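Local coordinates for pentacotripeptide-repeat region of PRORP domain-containing protein (Brachypodium distachyon, PDB 4ME2) that probably binds specific RNA sequences, as a helical-repeat pentatricopeptide protein linked to group II intron RNA in chloroplasts, at residues Glu48-Thr60 with Ala69-Leu81. Residues are numbered along the deposited sequence; the frame is centred on the assembly and turned at random.
Sequences EAIHAVQALKRLT and ATAAASAALGRLL
Leu56 and Ala76 interlock as knobs into holes. The leucine enters a pocket formed by Ala72, Ala73, Ala76 and Leu77, while the methyl of Ala76 settles among Ala52, Ala55, Leu56 and Leu59. With CG of Leu56 anti to the backbone N (chi1 -178°), CD1 is carried against Ala72 CB, 3.5 Å away, and CD2 meets Leu77 CD1 at 4.0 Å. Ala52 CB lies 3.7 Å from Leu77 CD2 and just as near Leu80 CD1. Small alanines at the crossing let the axes of helices 48-59 and 69-77 close to 8.5 Å at 153°. The two nearly antiparallel helices pack as a hairpin at the N-terminal end of the modelled chain, consistent with the helix-turn-helix repeats of pentatricopeptide-repeat proteins; no hydrogen bond joins the two segments. Next along the chain, Thr60 CG2 rests 3.5 Å from Ala72 CB, and Leu59 CB flanks the same methyl. Thr60 OG1 turns back to give a 2.8 Å hydrogen bond to Leu56 O, and Arg64 NE is bonded to that hydroxyl as well. Replacing this threonine by an alanine would remove both OG1 and CG2, and is likely to leave Leu56 O without the side-chain bond, Arg64 NE without its hydroxyl mate and Ala72 CB less tightly packed. Farther out, Leu85 of helix 82-94 and Ala104 of helix 98-109 pack on Leu77, and Ala103 touches Ala73.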
# COMPACT_ATOMS: atom_id res chain seq x y z
N GLU A 48 -9.00 -22.92 -11.33
CA GLU A 48 -8.39 -21.87 -12.15
C GLU A 48 -7.36 -21.04 -11.37
O GLU A 48 -6.36 -20.62 -11.95
CB GLU A 48 -9.43 -20.99 -12.86
CG GLU A 48 -10.75 -20.81 -12.14
CD GLU A 48 -11.60 -22.07 -12.14
OE1 GLU A 48 -11.91 -22.60 -13.23
OE2 GLU A 48 -11.97 -22.52 -11.05
N ALA A 49 -7.60 -20.80 -10.08
CA ALA A 49 -6.64 -20.07 -9.26
C ALA A 49 -5.35 -20.87 -9.11
O ALA A 49 -4.25 -20.33 -9.29
CB ALA A 49 -7.22 -19.74 -7.89
N ILE A 50 -5.48 -22.15 -8.78
CA ILE A 50 -4.31 -23.03 -8.66
C ILE A 50 -3.46 -23.02 -9.93
O ILE A 50 -2.24 -22.87 -9.88
CB ILE A 50 -4.70 -24.47 -8.28
CG1 ILE A 50 -5.19 -24.52 -6.84
CG2 ILE A 50 -3.52 -25.42 -8.47
CD1 ILE A 50 -5.60 -25.89 -6.35
N HIS A 51 -4.12 -23.19 -11.08
CA HIS A 51 -3.43 -23.16 -12.36
C HIS A 51 -2.72 -21.85 -12.58
O HIS A 51 -1.58 -21.83 -13.04
CB HIS A 51 -4.39 -23.45 -13.52
CG HIS A 51 -4.70 -24.92 -13.70
ND1 HIS A 51 -5.83 -25.36 -14.30
CD2 HIS A 51 -3.98 -26.06 -13.34
CE1 HIS A 51 -5.83 -26.70 -14.32
NE2 HIS A 51 -4.70 -27.13 -13.73
N ALA A 52 -3.38 -20.75 -12.22
CA ALA A 52 -2.81 -19.42 -12.40
C ALA A 52 -1.59 -19.18 -11.51
O ALA A 52 -0.61 -18.57 -11.94
CB ALA A 52 -3.87 -18.34 -12.17
N VAL A 53 -1.66 -19.66 -10.27
CA VAL A 53 -0.53 -19.56 -9.35
C VAL A 53 0.65 -20.35 -9.92
O VAL A 53 1.79 -19.86 -9.93
CB VAL A 53 -0.88 -20.08 -7.94
CG1 VAL A 53 0.38 -20.24 -7.08
CG2 VAL A 53 -1.86 -19.14 -7.26
N GLN A 54 0.39 -21.55 -10.40
CA GLN A 54 1.49 -22.36 -10.93
C GLN A 54 2.12 -21.73 -12.18
O GLN A 54 3.34 -21.73 -12.32
CB GLN A 54 1.06 -23.81 -11.14
CG GLN A 54 0.90 -24.55 -9.81
CD GLN A 54 2.12 -24.44 -8.91
OE1 GLN A 54 3.19 -24.96 -9.22
NE2 GLN A 54 1.97 -23.75 -7.78
N ALA A 55 1.28 -21.18 -13.05
CA ALA A 55 1.76 -20.50 -14.25
C ALA A 55 2.63 -19.29 -13.91
O ALA A 55 3.68 -19.09 -14.51
CB ALA A 55 0.60 -20.09 -15.15
N LEU A 56 2.19 -18.48 -12.95
CA LEU A 56 2.96 -17.29 -12.58
C LEU A 56 4.33 -17.68 -12.03
O LEU A 56 5.33 -17.04 -12.35
CB LEU A 56 2.19 -16.42 -11.57
CG LEU A 56 2.88 -15.13 -11.15
CD1 LEU A 56 3.36 -14.33 -12.35
CD2 LEU A 56 1.97 -14.27 -10.28
N LYS A 57 4.37 -18.73 -11.21
CA LYS A 57 5.63 -19.25 -10.69
C LYS A 57 6.52 -19.77 -11.83
O LYS A 57 7.71 -19.44 -11.91
CB LYS A 57 5.37 -20.31 -9.61
CG LYS A 57 4.83 -19.72 -8.30
CD LYS A 57 4.11 -20.74 -7.42
CE LYS A 57 5.04 -21.85 -6.95
NZ LYS A 57 4.32 -22.84 -6.09
N ARG A 58 5.94 -20.56 -12.72
CA ARG A 58 6.65 -21.11 -13.87
C ARG A 58 7.25 -20.01 -14.76
O ARG A 58 8.41 -20.08 -15.16
CB ARG A 58 5.71 -21.99 -14.69
CG ARG A 58 6.33 -22.68 -15.89
CD ARG A 58 5.28 -23.45 -16.69
NE ARG A 58 4.38 -22.57 -17.44
CZ ARG A 58 3.06 -22.51 -17.28
NH1 ARG A 58 2.44 -23.30 -16.41
NH2 ARG A 58 2.34 -21.67 -18.01
N LEU A 59 6.45 -18.98 -15.04
CA LEU A 59 6.87 -17.87 -15.90
C LEU A 59 8.00 -17.03 -15.31
O LEU A 59 8.70 -16.34 -16.04
CB LEU A 59 5.67 -16.96 -16.23
CG LEU A 59 4.60 -17.56 -17.15
CD1 LEU A 59 3.36 -16.68 -17.17
CD2 LEU A 59 5.16 -17.76 -18.55
N THR A 60 8.17 -17.10 -14.00
CA THR A 60 9.16 -16.24 -13.35
C THR A 60 10.25 -17.03 -12.65
O THR A 60 10.94 -16.50 -11.80
CB THR A 60 8.49 -15.32 -12.32
OG1 THR A 60 7.77 -16.11 -11.37
CG2 THR A 60 7.56 -14.30 -13.01
N ALA A 69 7.94 -9.99 -13.63
CA ALA A 69 6.79 -10.35 -12.80
C ALA A 69 5.53 -9.64 -13.27
O ALA A 69 4.45 -10.20 -13.17
CB ALA A 69 7.06 -10.06 -11.34
N THR A 70 5.68 -8.42 -13.78
CA THR A 70 4.54 -7.66 -14.30
C THR A 70 3.96 -8.31 -15.55
O THR A 70 2.75 -8.52 -15.65
CB THR A 70 4.92 -6.19 -14.60
OG1 THR A 70 5.34 -5.55 -13.38
CG2 THR A 70 3.74 -5.43 -15.18
N ALA A 71 4.83 -8.65 -16.50
CA ALA A 71 4.41 -9.30 -17.73
C ALA A 71 3.82 -10.67 -17.42
O ALA A 71 2.80 -11.08 -17.99
CB ALA A 71 5.58 -9.44 -18.69
N ALA A 72 4.47 -11.39 -16.50
CA ALA A 72 4.03 -12.72 -16.18
C ALA A 72 2.67 -12.66 -15.51
O ALA A 72 1.82 -13.49 -15.77
CB ALA A 72 5.05 -13.44 -15.32
N ALA A 73 2.47 -11.66 -14.65
CA ALA A 73 1.23 -11.59 -13.86
C ALA A 73 0.01 -11.32 -14.73
O ALA A 73 -1.05 -11.91 -14.52
CB ALA A 73 1.35 -10.56 -12.75
N SER A 74 0.14 -10.43 -15.71
CA SER A 74 -0.97 -10.21 -16.62
C SER A 74 -1.27 -11.45 -17.46
O SER A 74 -2.43 -11.79 -17.67
CB SER A 74 -0.76 -8.97 -17.51
OG SER A 74 0.40 -9.10 -18.31
N ALA A 75 -0.23 -12.14 -17.92
CA ALA A 75 -0.42 -13.35 -18.72
C ALA A 75 -1.06 -14.48 -17.91
O ALA A 75 -1.98 -15.15 -18.38
CB ALA A 75 0.90 -13.81 -19.32
N ALA A 76 -0.58 -14.69 -16.70
CA ALA A 76 -1.04 -15.83 -15.91
C ALA A 76 -2.38 -15.59 -15.21
O ALA A 76 -3.18 -16.52 -15.04
CB ALA A 76 0.03 -16.24 -14.90
N LEU A 77 -2.63 -14.34 -14.83
CA LEU A 77 -3.79 -14.01 -13.99
C LEU A 77 -4.87 -13.20 -14.70
O LEU A 77 -5.94 -12.97 -14.15
CB LEU A 77 -3.33 -13.25 -12.74
CG LEU A 77 -2.08 -13.73 -11.99
CD1 LEU A 77 -1.75 -12.78 -10.85
CD2 LEU A 77 -2.24 -15.15 -11.47
N GLY A 78 -4.58 -12.79 -15.93
CA GLY A 78 -5.42 -11.84 -16.65
C GLY A 78 -6.79 -12.31 -17.09
O GLY A 78 -7.62 -11.50 -17.51
N ARG A 79 -7.04 -13.62 -17.02
CA ARG A 79 -8.35 -14.17 -17.41
C ARG A 79 -9.25 -14.46 -16.20
O ARG A 79 -10.41 -14.84 -16.37
CB ARG A 79 -8.18 -15.45 -18.25
CG ARG A 79 -7.21 -15.37 -19.42
CD ARG A 79 -7.66 -14.40 -20.50
NE ARG A 79 -7.03 -14.69 -21.80
CZ ARG A 79 -6.97 -13.84 -22.82
NH1 ARG A 79 -7.49 -12.62 -22.71
NH2 ARG A 79 -6.39 -14.20 -23.95
N LEU A 80 -8.72 -14.27 -14.99
CA LEU A 80 -9.43 -14.67 -13.77
C LEU A 80 -10.52 -13.70 -13.36
O LEU A 80 -10.33 -12.49 -13.42
CB LEU A 80 -8.45 -14.81 -12.60
CG LEU A 80 -7.38 -15.91 -12.65
CD1 LEU A 80 -6.46 -15.74 -11.45
CD2 LEU A 80 -7.99 -17.30 -12.67
N LEU A 81 -11.66 -14.25 -12.93
CA LEU A 81 -12.70 -13.47 -12.26
C LEU A 81 -12.24 -13.04 -10.87
O LEU A 81 -11.26 -13.59 -10.34
CB LEU A 81 -14.00 -14.27 -12.16
CG LEU A 81 -14.61 -14.82 -13.45
CD1 LEU A 81 -15.81 -15.69 -13.10
CD2 LEU A 81 -15.02 -13.71 -14.40